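Local coordinates for protein putative carbohydrate-active enzyme (Uncultured organism, PDB 5WH8) that probably hydrolyses O-glycosidic bonds in cellulose or related polysaccharides, this chain being the family 5 glycoside hydrolase domain of a longer, multi-modular protein, at residues H70-G73 / Q79-S82; G74-Q79 / L122-P127; D107-N112 / V269-A274. All coordinates share one frame; numbering follows the deposited sequence.

Contact 1 of 3, residues H70-G73 / Q79-S82; sequences HEWG and QWKS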
ATOM      1  N   HIS A  70     -12.989   5.534   9.046  1.00 15.04           N
ATOM      2  CA  HIS A  70     -13.922   6.613   9.352  1.00 15.12           C
ATOM      3  C   HIS A  70     -14.290   7.438   8.113  1.00 13.87           C
ATOM      4  O   HIS A  70     -13.913   7.085   6.997  1.00 13.95           O
ATOM      5  CB  HIS A  70     -13.316   7.501  10.434  1.00 14.87           C
ATOM      6  CG  HIS A  70     -13.250   6.826  11.766  1.00 15.77           C
ATOM      7  ND1 HIS A  70     -12.378   5.789  12.035  1.00 14.65           N
ATOM      8  CD2 HIS A  70     -13.963   7.022  12.898  1.00 20.39           C
ATOM      9  CE1 HIS A  70     -12.556   5.382  13.279  1.00 20.45           C
ATOM     10  NE2 HIS A  70     -13.508   6.116  13.827  1.00 21.36           N
ATOM     11  N   GLU A  71     -15.023   8.532   8.334  1.00 13.48           N
ATOM     12  CA  GLU A  71     -15.726   9.289   7.294  1.00 14.43           C
ATOM     13  C   GLU A  71     -16.851   8.452   6.704  1.00 12.91           C
ATOM     14  O   GLU A  71     -17.002   7.259   7.040  1.00 13.65           O
ATOM     15  CB  GLU A  71     -14.767   9.777   6.200  1.00 15.72           C
ATOM     16  CG  GLU A  71     -13.604  10.574   6.795  1.00 18.87           C
ATOM     17  CD  GLU A  71     -12.661  11.176   5.762  1.00 25.88           C
ATOM     18  OE1 GLU A  71     -13.129  11.912   4.859  1.00 21.53           O
ATOM     19  OE2 GLU A  71     -11.439  10.922   5.869  1.00 19.51           O
ATOM     20  N   TRP A  72     -17.663   9.067   5.852  1.00 15.82           N
ATOM     21  CA  TRP A  72     -18.885   8.405   5.421  1.00 16.33           C
ATOM     22  C   TRP A  72     -18.560   7.029   4.844  1.00 12.90           C
ATOM     23  O   TRP A  72     -17.705   6.899   3.975  1.00 13.80           O
ATOM     24  CB  TRP A  72     -19.664   9.216   4.372  1.00 15.14           C
ATOM     25  CG  TRP A  72     -20.936   8.470   4.059  1.00 15.26           C
ATOM     26  CD1 TRP A  72     -22.126   8.548   4.736  1.00 18.42           C
ATOM     27  CD2 TRP A  72     -21.117   7.474   3.041  1.00 14.10           C
ATOM     28  NE1 TRP A  72     -23.034   7.661   4.193  1.00 20.54           N
ATOM     29  CE2 TRP A  72     -22.442   6.994   3.154  1.00 19.24           C
ATOM     30  CE3 TRP A  72     -20.284   6.933   2.050  1.00 18.39           C
ATOM     31  CZ2 TRP A  72     -22.953   6.011   2.309  1.00 19.98           C
ATOM     32  CZ3 TRP A  72     -20.792   5.954   1.212  1.00 23.71           C
ATOM     33  CH2 TRP A  72     -22.113   5.498   1.348  1.00 23.99           C
ATOM     34  N   GLY A  73     -19.256   6.002   5.330  1.00 10.56           N
ATOM     35  CA  GLY A  73     -19.111   4.660   4.793  1.00 10.12           C
ATOM     36  C   GLY A  73     -17.886   3.906   5.257  1.00 11.05           C
ATOM     37  O   GLY A  73     -17.611   2.794   4.775  1.00 12.86           O
ATOM     38  N   GLN A  79     -22.384   2.458   7.689  1.00 13.04           N
ATOM     39  CA  GLN A  79     -23.160   3.271   6.757  1.00 14.05           C
ATOM     40  C   GLN A  79     -23.244   2.737   5.331  1.00 15.83           C
ATOM     41  O   GLN A  79     -24.176   3.095   4.609  1.00 17.76           O
ATOM     42  CB  GLN A  79     -22.581   4.684   6.704  1.00 11.37           C
ATOM     43  CG  GLN A  79     -22.884   5.484   7.946  1.00 10.87           C
ATOM     44  CD  GLN A  79     -22.134   6.786   7.992  1.00 20.89           C
ATOM     45  OE1 GLN A  79     -20.960   6.851   7.634  1.00 16.39           O
ATOM     46  NE2 GLN A  79     -22.814   7.844   8.410  1.00 20.76           N
ATOM     47  N   TRP A  80     -22.278   1.917   4.907  1.00 14.32           N
ATOM     48  CA  TRP A  80     -22.245   1.408   3.545  1.00 12.51           C
ATOM     49  C   TRP A  80     -22.467  -0.114   3.533  1.00 15.69           C
ATOM     50  O   TRP A  80     -23.416  -0.603   2.903  1.00 17.09           O
ATOM     51  CB  TRP A  80     -20.909   1.785   2.898  1.00 16.16           C
ATOM     52  CG  TRP A  80     -20.716   1.323   1.471  1.00 14.70           C
ATOM     53  CD1 TRP A  80     -21.465   1.660   0.391  1.00 18.66           C
ATOM     54  CD2 TRP A  80     -19.673   0.470   0.989  1.00 13.45           C
ATOM     55  NE1 TRP A  80     -20.958   1.066  -0.742  1.00 20.59           N
ATOM     56  CE2 TRP A  80     -19.854   0.332  -0.402  1.00 17.20           C
ATOM     57  CE3 TRP A  80     -18.605  -0.185   1.595  1.00 13.99           C
ATOM     58  CZ2 TRP A  80     -19.001  -0.433  -1.193  1.00 17.84           C
ATOM     59  CZ3 TRP A  80     -17.759  -0.958   0.808  1.00 20.41           C
ATOM     60  CH2 TRP A  80     -17.972  -1.079  -0.572  1.00 18.79           C
ATOM     61  N   LYS A  81     -21.599  -0.846   4.230  1.00 13.94           N
ATOM     62  CA  LYS A  81     -21.742  -2.290   4.481  1.00 13.71           C
ATOM     63  C   LYS A  81     -21.538  -2.617   5.956  1.00 14.69           C
ATOM     64  O   LYS A  81     -20.785  -1.937   6.628  1.00 14.50           O
ATOM     65  CB  LYS A  81     -20.720  -3.091   3.649  1.00 15.94           C
ATOM     66  CG  LYS A  81     -21.001  -3.120   2.173  1.00 12.89           C
ATOM     67  CD  LYS A  81     -19.945  -3.958   1.454  1.00 14.42           C
ATOM     68  CE  LYS A  81     -20.138  -3.919  -0.030  1.00 18.43           C
ATOM     69  NZ  LYS A  81     -21.271  -4.799  -0.476  1.00 23.05           N
ATOM     70  N   SER A  82     -22.185  -3.679   6.473  1.00 12.64           N
ATOM     71  CA  SER A  82     -21.828  -4.215   7.788  1.00 15.03           C
ATOM     72  C   SER A  82     -20.346  -4.608   7.805  1.00 15.54           C
ATOM     73  O   SER A  82     -19.786  -4.917   6.755  1.00 16.60           O
ATOM     74  CB  SER A  82     -22.686  -5.438   8.141  1.00 15.34           C
ATOM     75  OG  SER A  82     -22.218  -6.578   7.445  1.00 17.43           O
TER
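The indole of W72 carries Q79 on one face, with CB of Q79 3.8 Å above the ring plane and displaced toward the rim. At the far end of the same indole, W72 CH2 comes to 4.0 Å from CD1 of W80. Those two ring systems meet obliquely, neither stacked nor edge-to-face, with planes at 61°. One face of the W80 indole is taken by CG of its own neighbour, K81. All of this sits in the loop that follows strand 62-68 of the TIM barrel, where the chain doubles back before helix 83-100. W72 has CG anti to its N (chi1 -177°), which lays the ring alongside the onward chain, where the Q79 side chain can cross it. The Q79 amide plane is turned 35° from the indole, and its OE1 also packs 3.4 Å from W72 CA. G73 fills the bend: its CA packs against W80 CB at 3.9 Å, an ordinary van der Waals contact. Outward, W72 and Q79 are exposed; inward, Y86 and Y89 of helix 83-100 meet the W80 ring edge-to-face. W41, in the loop after strand 32-36, hydrogen-bonds W72 O through NE1 and so joins the two loops. The hydrogen bond between 70-73 and 79-82 runs from G73 N to Q79 OE1 at 3.0 Å, nearly straight at the hydrogen, with the donor tilted out of the amide's carbonyl plane.

Contact 2 of 3, residues G74-Q79 / L122-P127; sequences GYTTNQ and LDDAIP
Where the loop after strand 62-68 passes the first turn of helix 122-135 on the rim of the TIM barrel, T76 and Y75 meet D124. The methyl CG2 of T76 comes to 3.4 Å from D124 OD2, the two side chains slanting past one another. T76 chi1 of 67° sets OG1 between the backbone N and the carbonyl carbon, where it reaches T69 O, and leaves CG2 to face the carboxylate. Y75 adds a looser touch: D124 CB lies at the edge of its ring, near the ring plane, 4.5 Å from CE1. That ring is already well held, by W108 and F128 edge-to-face and by N87 at its hydroxyl. The polar link between the segments is a water, which donates to T76 O at 3.0 Å and to D124 OD2 at 3.2 Å. The loop keeps its own shape through T77. G74 O accepts both T77 N and T77 OG1, the hydroxyl at 2.8 Å and on a lone pair in the carbonyl plane. T77 OG1 in turn accepts Q79 N at 3.1 Å, forming an ST turn. The other carboxylate oxygen, D124 OD1, pairs with K83 in a salt bridge, so D124 serves helix 83-100 as well as the loop. OD2 takes a water's hydrogen and has the T76 methyl packed beside it, while the lysine probably helps keep the acid ionised; between these two segments the link is a water and van der Waals packing, with no direct hydrogen bond.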
ATOM      1  N   GLY A  74     -17.144   4.495   6.186  1.00 10.90           N
ATOM      2  CA  GLY A  74     -15.940   3.864   6.714  1.00 11.80           C
ATOM      3  C   GLY A  74     -16.254   2.551   7.403  1.00 13.07           C
ATOM      4  O   GLY A  74     -17.404   2.310   7.762  1.00 12.96           O
ATOM      5  N   TYR A  75     -15.239   1.712   7.587  1.00 10.88           N
ATOM      6  CA  TYR A  75     -15.431   0.377   8.134  1.00 12.19           C
ATOM      7  C   TYR A  75     -16.126   0.430   9.484  1.00 11.79           C
ATOM      8  O   TYR A  75     -16.947  -0.443   9.788  1.00 14.35           O
ATOM      9  CB  TYR A  75     -14.089  -0.337   8.263  1.00 12.67           C
ATOM     10  CG  TYR A  75     -14.184  -1.790   8.674  1.00 12.83           C
ATOM     11  CD1 TYR A  75     -14.252  -2.144  10.007  1.00 12.91           C
ATOM     12  CD2 TYR A  75     -14.147  -2.797   7.724  1.00 11.46           C
ATOM     13  CE1 TYR A  75     -14.320  -3.464  10.399  1.00 14.01           C
ATOM     14  CE2 TYR A  75     -14.208  -4.130   8.097  1.00 13.35           C
ATOM     15  CZ  TYR A  75     -14.282  -4.456   9.445  1.00 11.81           C
ATOM     16  OH  TYR A  75     -14.335  -5.774   9.832  1.00 16.58           O
ATOM     17  N   THR A  76     -15.845   1.439  10.300  1.00 13.31           N
ATOM     18  CA  THR A  76     -16.401   1.460  11.662  1.00 16.27           C
ATOM     19  C   THR A  76     -17.832   2.016  11.727  1.00 16.33           C
ATOM     20  O   THR A  76     -18.448   2.014  12.800  1.00 17.18           O
ATOM     21  CB  THR A  76     -15.546   2.297  12.642  1.00 17.66           C
ATOM     22  OG1 THR A  76     -15.597   3.687  12.286  1.00 15.84           O
ATOM     23  CG2 THR A  76     -14.109   1.795  12.682  1.00 17.74           C
ATOM     24  N   THR A  77     -18.357   2.486  10.596  1.00 12.45           N
ATOM     25  CA  THR A  77     -19.586   3.306  10.587  1.00 11.71           C
ATOM     26  C   THR A  77     -20.901   2.553  10.360  1.00 13.02           C
ATOM     27  O   THR A  77     -21.963   3.066  10.714  1.00 14.37           O
ATOM     28  CB  THR A  77     -19.545   4.408   9.498  1.00 13.41           C
ATOM     29  OG1 THR A  77     -19.674   3.826   8.199  1.00 12.73           O
ATOM     30  CG2 THR A  77     -18.259   5.220   9.565  1.00 14.16           C
ATOM     31  N   ASN A  78     -20.833   1.382   9.738  1.00 11.45           N
ATOM     32  CA  ASN A  78     -22.040   0.655   9.301  1.00 12.83           C
ATOM     33  C   ASN A  78     -22.961   1.561   8.486  1.00 14.19           C
ATOM     34  O   ASN A  78     -24.195   1.466   8.576  1.00 15.19           O
ATOM     35  CB  ASN A  78     -22.794   0.059  10.510  1.00 11.33           C
ATOM     36  CG  ASN A  78     -22.109  -1.155  11.100  1.00 13.89           C
ATOM     37  OD1 ASN A  78     -21.616  -2.027  10.378  1.00 15.16           O
ATOM     38  ND2 ASN A  78     -22.106  -1.235  12.425  1.00 16.10           N
ATOM     39  N   GLN A  79     -22.384   2.458   7.689  1.00 13.04           N
ATOM     40  CA  GLN A  79     -23.160   3.271   6.757  1.00 14.05           C
ATOM     41  C   GLN A  79     -23.244   2.737   5.331  1.00 15.83           C
ATOM     42  O   GLN A  79     -24.176   3.095   4.609  1.00 17.76           O
ATOM     43  CB  GLN A  79     -22.581   4.684   6.704  1.00 11.37           C
ATOM     44  CG  GLN A  79     -22.884   5.484   7.946  1.00 10.87           C
ATOM     45  CD  GLN A  79     -22.134   6.786   7.992  1.00 20.89           C
ATOM     46  OE1 GLN A  79     -20.960   6.851   7.634  1.00 16.39           O
ATOM     47  NE2 GLN A  79     -22.814   7.844   8.410  1.00 20.76           N
ATOM     48  N   LEU A 122      -8.985   0.263  17.926  1.00 13.60           N
ATOM     49  CA  LEU A 122      -8.667  -1.122  18.289  1.00 11.85           C
ATOM     50  C   LEU A 122      -9.881  -2.023  18.510  1.00 12.80           C
ATOM     51  O   LEU A 122      -9.782  -3.238  18.276  1.00 13.95           O
ATOM     52  CB  LEU A 122      -7.781  -1.161  19.550  1.00 11.51           C
ATOM     53  CG  LEU A 122      -6.294  -0.948  19.285  1.00 14.93           C
ATOM     54  CD1 LEU A 122      -5.532  -0.670  20.570  1.00 16.88           C
ATOM     55  CD2 LEU A 122      -5.705  -2.150  18.586  1.00 13.58           C
ATOM     56  N   ASP A 123     -11.004  -1.464  18.963  1.00 14.61           N
ATOM     57  CA  ASP A 123     -12.203  -2.284  19.163  1.00 18.72           C
ATOM     58  C   ASP A 123     -12.628  -2.970  17.866  1.00 15.76           C
ATOM     59  O   ASP A 123     -13.231  -4.044  17.912  1.00 15.22           O
ATOM     60  CB  ASP A 123     -13.372  -1.458  19.701  1.00 18.19           C
ATOM     61  CG  ASP A 123     -13.178  -1.018  21.139  1.00 29.12           C
ATOM     62  OD1 ASP A 123     -12.413  -1.676  21.877  1.00 29.47           O
ATOM     63  OD2 ASP A 123     -13.823  -0.026  21.533  1.00 38.32           O
ATOM     64  N   ASP A 124     -12.347  -2.341  16.716  1.00 13.60           N
ATOM     65  CA  ASP A 124     -12.604  -2.954  15.408  1.00 13.55           C
ATOM     66  C   ASP A 124     -11.348  -3.518  14.741  1.00 13.36           C
ATOM     67  O   ASP A 124     -11.431  -4.502  14.000  1.00 12.85           O
ATOM     68  CB  ASP A 124     -13.264  -1.936  14.476  1.00 12.73           C
ATOM     69  CG  ASP A 124     -14.660  -1.620  14.896  1.00 21.53           C
ATOM     70  OD1 ASP A 124     -15.435  -2.584  15.102  1.00 21.32           O
ATOM     71  OD2 ASP A 124     -14.946  -0.434  15.097  1.00 20.47           O
ATOM     72  N   ALA A 125     -10.193  -2.914  15.004  1.00 12.30           N
ATOM     73  CA  ALA A 125      -8.955  -3.343  14.348  1.00 13.25           C
ATOM     74  C   ALA A 125      -8.511  -4.749  14.774  1.00 10.45           C
ATOM     75  O   ALA A 125      -7.999  -5.527  13.976  1.00 12.21           O
ATOM     76  CB  ALA A 125      -7.842  -2.349  14.625  1.00 15.97           C
ATOM     77  N   ILE A 126      -8.700  -5.075  16.052  1.00 12.60           N
ATOM     78  CA  ILE A 126      -8.321  -6.403  16.530  1.00 10.82           C
ATOM     79  C   ILE A 126      -9.162  -7.517  15.854  1.00 11.74           C
ATOM     80  O   ILE A 126      -8.587  -8.440  15.292  1.00 12.25           O
ATOM     81  CB  ILE A 126      -8.434  -6.469  18.081  1.00 14.85           C
ATOM     82  CG1 ILE A 126      -7.338  -5.619  18.742  1.00 20.92           C
ATOM     83  CG2 ILE A 126      -8.350  -7.889  18.594  1.00 15.06           C
ATOM     84  CD1 ILE A 126      -5.956  -6.068  18.506  1.00 27.68           C
ATOM     85  N   PRO A 127     -10.511  -7.429  15.885  1.00 12.63           N
ATOM     86  CA  PRO A 127     -11.258  -8.480  15.165  1.00 11.93           C
ATOM     87  C   PRO A 127     -11.057  -8.472  13.646  1.00 13.23           C
ATOM     88  O   PRO A 127     -11.054  -9.546  13.035  1.00 13.26           O
ATOM     89  CB  PRO A 127     -12.722  -8.198  15.514  1.00 14.29           C
ATOM     90  CG  PRO A 127     -12.742  -6.928  16.278  1.00 23.37           C
ATOM     91  CD  PRO A 127     -11.373  -6.619  16.752  1.00 14.37           C
TER
HETATM   92  O   HOH W   1     -17.874   0.865  15.511  1.00 36.09           O

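Contact 3 of 3, residues D107-N112 / V269-A274; sequences DWHVLN and VNWSFA. With EDO (1,2-ethanediol), chain M.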
ATOM      1  N   ASP A 107      -5.043  -2.454   3.552  1.00  8.53           N
ATOM      2  CA  ASP A 107      -4.674  -1.238   4.306  1.00  7.62           C
ATOM      3  C   ASP A 107      -5.805  -0.779   5.235  1.00  8.05           C
ATOM      4  O   ASP A 107      -6.882  -0.362   4.784  1.00  8.17           O
ATOM      5  CB  ASP A 107      -4.271  -0.156   3.284  1.00  8.69           C
ATOM      6  CG  ASP A 107      -4.394   1.270   3.803  1.00 10.19           C
ATOM      7  OD1 ASP A 107      -4.170   1.549   5.003  1.00  9.53           O
ATOM      8  OD2 ASP A 107      -4.711   2.141   2.949  1.00 10.55           O
ATOM      9  N   TRP A 108      -5.569  -0.915   6.542  1.00  8.80           N
ATOM     10  CA  TRP A 108      -6.469  -0.385   7.576  1.00  8.10           C
ATOM     11  C   TRP A 108      -6.221   1.126   7.642  1.00 11.74           C
ATOM     12  O   TRP A 108      -5.253   1.614   8.261  1.00 11.36           O
ATOM     13  CB  TRP A 108      -6.199  -1.085   8.906  1.00 10.66           C
ATOM     14  CG  TRP A 108      -7.084  -0.701  10.072  1.00  9.23           C
ATOM     15  CD1 TRP A 108      -6.723   0.033  11.177  1.00 11.84           C
ATOM     16  CD2 TRP A 108      -8.462  -1.070  10.270  1.00  9.35           C
ATOM     17  NE1 TRP A 108      -7.786   0.136  12.048  1.00 11.10           N
ATOM     18  CE2 TRP A 108      -8.863  -0.529  11.512  1.00 11.71           C
ATOM     19  CE3 TRP A 108      -9.387  -1.801   9.514  1.00 12.48           C
ATOM     20  CZ2 TRP A 108     -10.156  -0.682  12.007  1.00 10.63           C
ATOM     21  CZ3 TRP A 108     -10.664  -1.966  10.010  1.00 13.25           C
ATOM     22  CH2 TRP A 108     -11.044  -1.400  11.238  1.00 11.85           C
ATOM     23  N   HIS A 109      -7.080   1.865   6.952  1.00  9.75           N
ATOM     24  CA  HIS A 109      -6.739   3.225   6.501  1.00  8.71           C
ATOM     25  C   HIS A 109      -7.193   4.271   7.502  1.00 13.20           C
ATOM     26  O   HIS A 109      -8.169   4.979   7.262  1.00 12.64           O
ATOM     27  CB  HIS A 109      -7.349   3.470   5.105  1.00  7.30           C
ATOM     28  CG  HIS A 109      -6.786   4.652   4.349  1.00  8.12           C
ATOM     29  ND1 HIS A 109      -5.646   4.555   3.581  1.00  9.05           N
ATOM     30  CD2 HIS A 109      -7.247   5.918   4.165  1.00  8.74           C
ATOM     31  CE1 HIS A 109      -5.415   5.704   2.972  1.00 11.43           C
ATOM     32  NE2 HIS A 109      -6.371   6.555   3.311  1.00 10.44           N
ATOM     33  N   VAL A 110      -6.473   4.338   8.628  1.00  8.36           N
ATOM     34  CA  VAL A 110      -6.692   5.378   9.651  1.00 10.26           C
ATOM     35  C   VAL A 110      -6.252   6.739   9.100  1.00 11.84           C
ATOM     36  O   VAL A 110      -5.273   6.823   8.355  1.00 11.20           O
ATOM     37  CB  VAL A 110      -5.944   5.078  10.968  1.00 14.47           C
ATOM     38  CG1 VAL A 110      -6.299   3.714  11.501  1.00 12.47           C
ATOM     39  CG2 VAL A 110      -4.456   5.198  10.822  1.00 15.09           C
ATOM     40  N   LEU A 111      -7.001   7.787   9.442  1.00 10.17           N
ATOM     41  CA  LEU A 111      -6.668   9.130   9.011  1.00  9.85           C
ATOM     42  C   LEU A 111      -7.346  10.208   9.876  1.00 10.58           C
ATOM     43  O   LEU A 111      -6.686  10.838  10.701  1.00 13.86           O
ATOM     44  CB  LEU A 111      -7.040   9.297   7.540  1.00 12.64           C
ATOM     45  CG  LEU A 111      -6.668  10.611   6.846  1.00 14.36           C
ATOM     46  CD1 LEU A 111      -5.160  10.897   6.905  1.00 15.55           C
ATOM     47  CD2 LEU A 111      -7.171  10.537   5.426  1.00 20.24           C
ATOM     48  N   ASN A 112      -8.658  10.391   9.703  1.00 14.69           N
ATOM     49  CA  ASN A 112      -9.379  11.520  10.310  1.00 13.59           C
ATOM     50  C   ASN A 112     -10.414  11.087  11.359  1.00 18.39           C
ATOM     51  O   ASN A 112     -10.549   9.904  11.665  1.00 18.57           O
ATOM     52  CB  ASN A 112     -10.100  12.350   9.226  1.00 18.59           C
ATOM     53  CG  ASN A 112      -9.143  13.063   8.273  1.00 33.60           C
ATOM     54  OD1 ASN A 112      -8.107  13.600   8.681  1.00 31.59           O
ATOM     55  ND2 ASN A 112      -9.502  13.079   6.988  1.00 39.68           N
ATOM     56  N   VAL A 269       3.554   2.959  -4.407  1.00  7.78           N
ATOM     57  CA  VAL A 269       2.139   2.808  -4.717  1.00  6.85           C
ATOM     58  C   VAL A 269       1.537   4.219  -4.861  1.00  7.82           C
ATOM     59  O   VAL A 269       1.575   5.002  -3.926  1.00  8.88           O
ATOM     60  CB  VAL A 269       1.406   2.033  -3.620  1.00  7.15           C
ATOM     61  CG1 VAL A 269      -0.051   1.842  -3.971  1.00  8.83           C
ATOM     62  CG2 VAL A 269       2.081   0.663  -3.366  1.00  9.21           C
ATOM     63  N   ASN A 270       0.987   4.525  -6.028  1.00  7.89           N
ATOM     64  CA  ASN A 270       0.456   5.866  -6.329  1.00  6.95           C
ATOM     65  C   ASN A 270      -1.006   6.062  -5.915  1.00  8.58           C
ATOM     66  O   ASN A 270      -1.866   5.202  -6.193  1.00  9.46           O
ATOM     67  CB  ASN A 270       0.592   6.155  -7.848  1.00  7.55           C
ATOM     68  CG  ASN A 270       0.024   7.497  -8.258  1.00  7.97           C
ATOM     69  OD1 ASN A 270      -0.958   7.565  -8.986  1.00  9.00           O
ATOM     70  ND2 ASN A 270       0.649   8.577  -7.804  1.00  9.08           N
ATOM     71  N   TRP A 271      -1.283   7.210  -5.305  1.00  8.25           N
ATOM     72  CA  TRP A 271      -2.644   7.688  -5.021  1.00  8.53           C
ATOM     73  C   TRP A 271      -3.171   8.557  -6.180  1.00 12.06           C
ATOM     74  O   TRP A 271      -2.559   9.599  -6.442  1.00 10.44           O
ATOM     75  CB  TRP A 271      -2.634   8.518  -3.740  1.00  8.37           C
ATOM     76  CG  TRP A 271      -4.006   8.925  -3.275  1.00  8.52           C
ATOM     77  CD1 TRP A 271      -4.663  10.059  -3.611  1.00 12.18           C
ATOM     78  CD2 TRP A 271      -4.857   8.206  -2.376  1.00  8.47           C
ATOM     79  NE1 TRP A 271      -5.886  10.094  -2.981  1.00 12.78           N
ATOM     80  CE2 TRP A 271      -6.031   8.960  -2.231  1.00 13.51           C
ATOM     81  CE3 TRP A 271      -4.750   6.983  -1.699  1.00 10.51           C
ATOM     82  CZ2 TRP A 271      -7.095   8.534  -1.432  1.00 10.93           C
ATOM     83  CZ3 TRP A 271      -5.799   6.569  -0.910  1.00 11.80           C
ATOM     84  CH2 TRP A 271      -6.947   7.347  -0.774  1.00 10.48           C
ATOM     85  N   SER A 272      -4.275   8.216  -6.867  1.00 10.62           N
ATOM     86  CA  SER A 272      -5.132   7.039  -6.616  1.00  7.32           C
ATOM     87  C   SER A 272      -5.724   6.595  -7.944  1.00 10.24           C
ATOM     88  O   SER A 272      -5.810   7.393  -8.894  1.00  9.02           O
ATOM     89  CB  SER A 272      -6.277   7.347  -5.640  1.00  9.78           C
ATOM     90  OG  SER A 272      -7.228   8.165  -6.282  1.00 10.64           O
ATOM     91  N   PHE A 273      -6.155   5.340  -7.990  1.00  8.44           N
ATOM     92  CA  PHE A 273      -6.940   4.819  -9.107  1.00  7.72           C
ATOM     93  C   PHE A 273      -8.411   5.088  -8.858  1.00 11.43           C
ATOM     94  O   PHE A 273      -9.097   4.307  -8.179  1.00 11.59           O
ATOM     95  CB  PHE A 273      -6.704   3.321  -9.288  1.00 10.95           C
ATOM     96  CG  PHE A 273      -7.305   2.765 -10.557  1.00  9.48           C
ATOM     97  CD1 PHE A 273      -6.741   3.032 -11.790  1.00 10.45           C
ATOM     98  CD2 PHE A 273      -8.436   1.976 -10.505  1.00 11.11           C
ATOM     99  CE1 PHE A 273      -7.305   2.500 -12.963  1.00 10.93           C
ATOM    100  CE2 PHE A 273      -8.988   1.438 -11.658  1.00 11.46           C
ATOM    101  CZ  PHE A 273      -8.425   1.699 -12.883  1.00 10.63           C
ATOM    102  N   ALA A 274      -8.881   6.216  -9.385  1.00  9.86           N
ATOM    103  CA  ALA A 274     -10.233   6.703  -9.183  1.00 10.95           C
ATOM    104  C   ALA A 274     -10.460   7.779 -10.241  1.00 11.15           C
ATOM    105  O   ALA A 274      -9.482   8.280 -10.814  1.00 10.58           O
ATOM    106  CB  ALA A 274     -10.408   7.267  -7.782  1.00 12.76           C
TER
HETATM  107  C1  EDO M 412      -7.971  12.752  -1.400  1.00 28.41           C
HETATM  108  O1  EDO M 412      -7.597  12.671  -2.786  1.00 23.02           O
HETATM  109  C2  EDO M 412      -9.199  13.638  -1.132  1.00 29.27           C
HETATM  110  O2  EDO M 412     -10.225  13.495  -2.134  1.00 24.50           O
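H109 and W271 reach toward each other from opposite directions and just meet, H109 CE1 lying 4.0 Å from W271 CZ3. Their planes are almost parallel, 13° apart, but the rings are slid so far that they barely overlap, with 5.7 Å between the imidazole and six-membered indole centroids. The firm part is on the H109 side. Its ND1 donates to D107 OD2 at 2.7 Å (155° at the hydrogen), meeting the carboxylate on its syn side and slightly out of both planes, which helps fix the rotation of the imidazole. The two segments carry the C-terminal ends of strands 103-109 and 268-273, third and eighth of the closed parallel (beta/alpha)8 barrel, and the first residues after them, at the end where enzymes of this fold keep their active site. E237, on strand 233-239, is touched by both side chains. W271 is followed by a cis peptide bond to S272, a feature well known at the end of the eighth strand in family 5 glycosidases. The chain turns a corner there, and S272 CB sits 3.5 Å above one face of the indole. With CG anti to the W271 nitrogen (chi1 -173°), the ring projects across the barrel mouth. Its other end is the loose, ligand-accessible one: NE1 donates to O1 of a 1,2-ethanediol at 3.1 Å, in the ring plane, and E278 OE2 also binds this diol, probably from the crystallisation liquor.

Contacts 1 and 2 share one loop, that after strand 62-68; Q79 closes the turn of contact 1 but is merely the last residue of 74-79, away from the helix. Contact 1 folds that loop on itself at the surface, while contact 2 brings it, partly buried, beside helix 122-135. Contact 3 is the buried one, where side chains from the third and eighth strands meet across the barrel end. The chemistry follows: an amide-to-backbone bond with exposed aromatic packing in contact 1, water and carboxylate in contact 2, slid rings with a buried histidine–aspartate bond in contact 3. E71 OE2 probably bonds N112 ND2, and W108 packs its indole against Y75, D124 and A125.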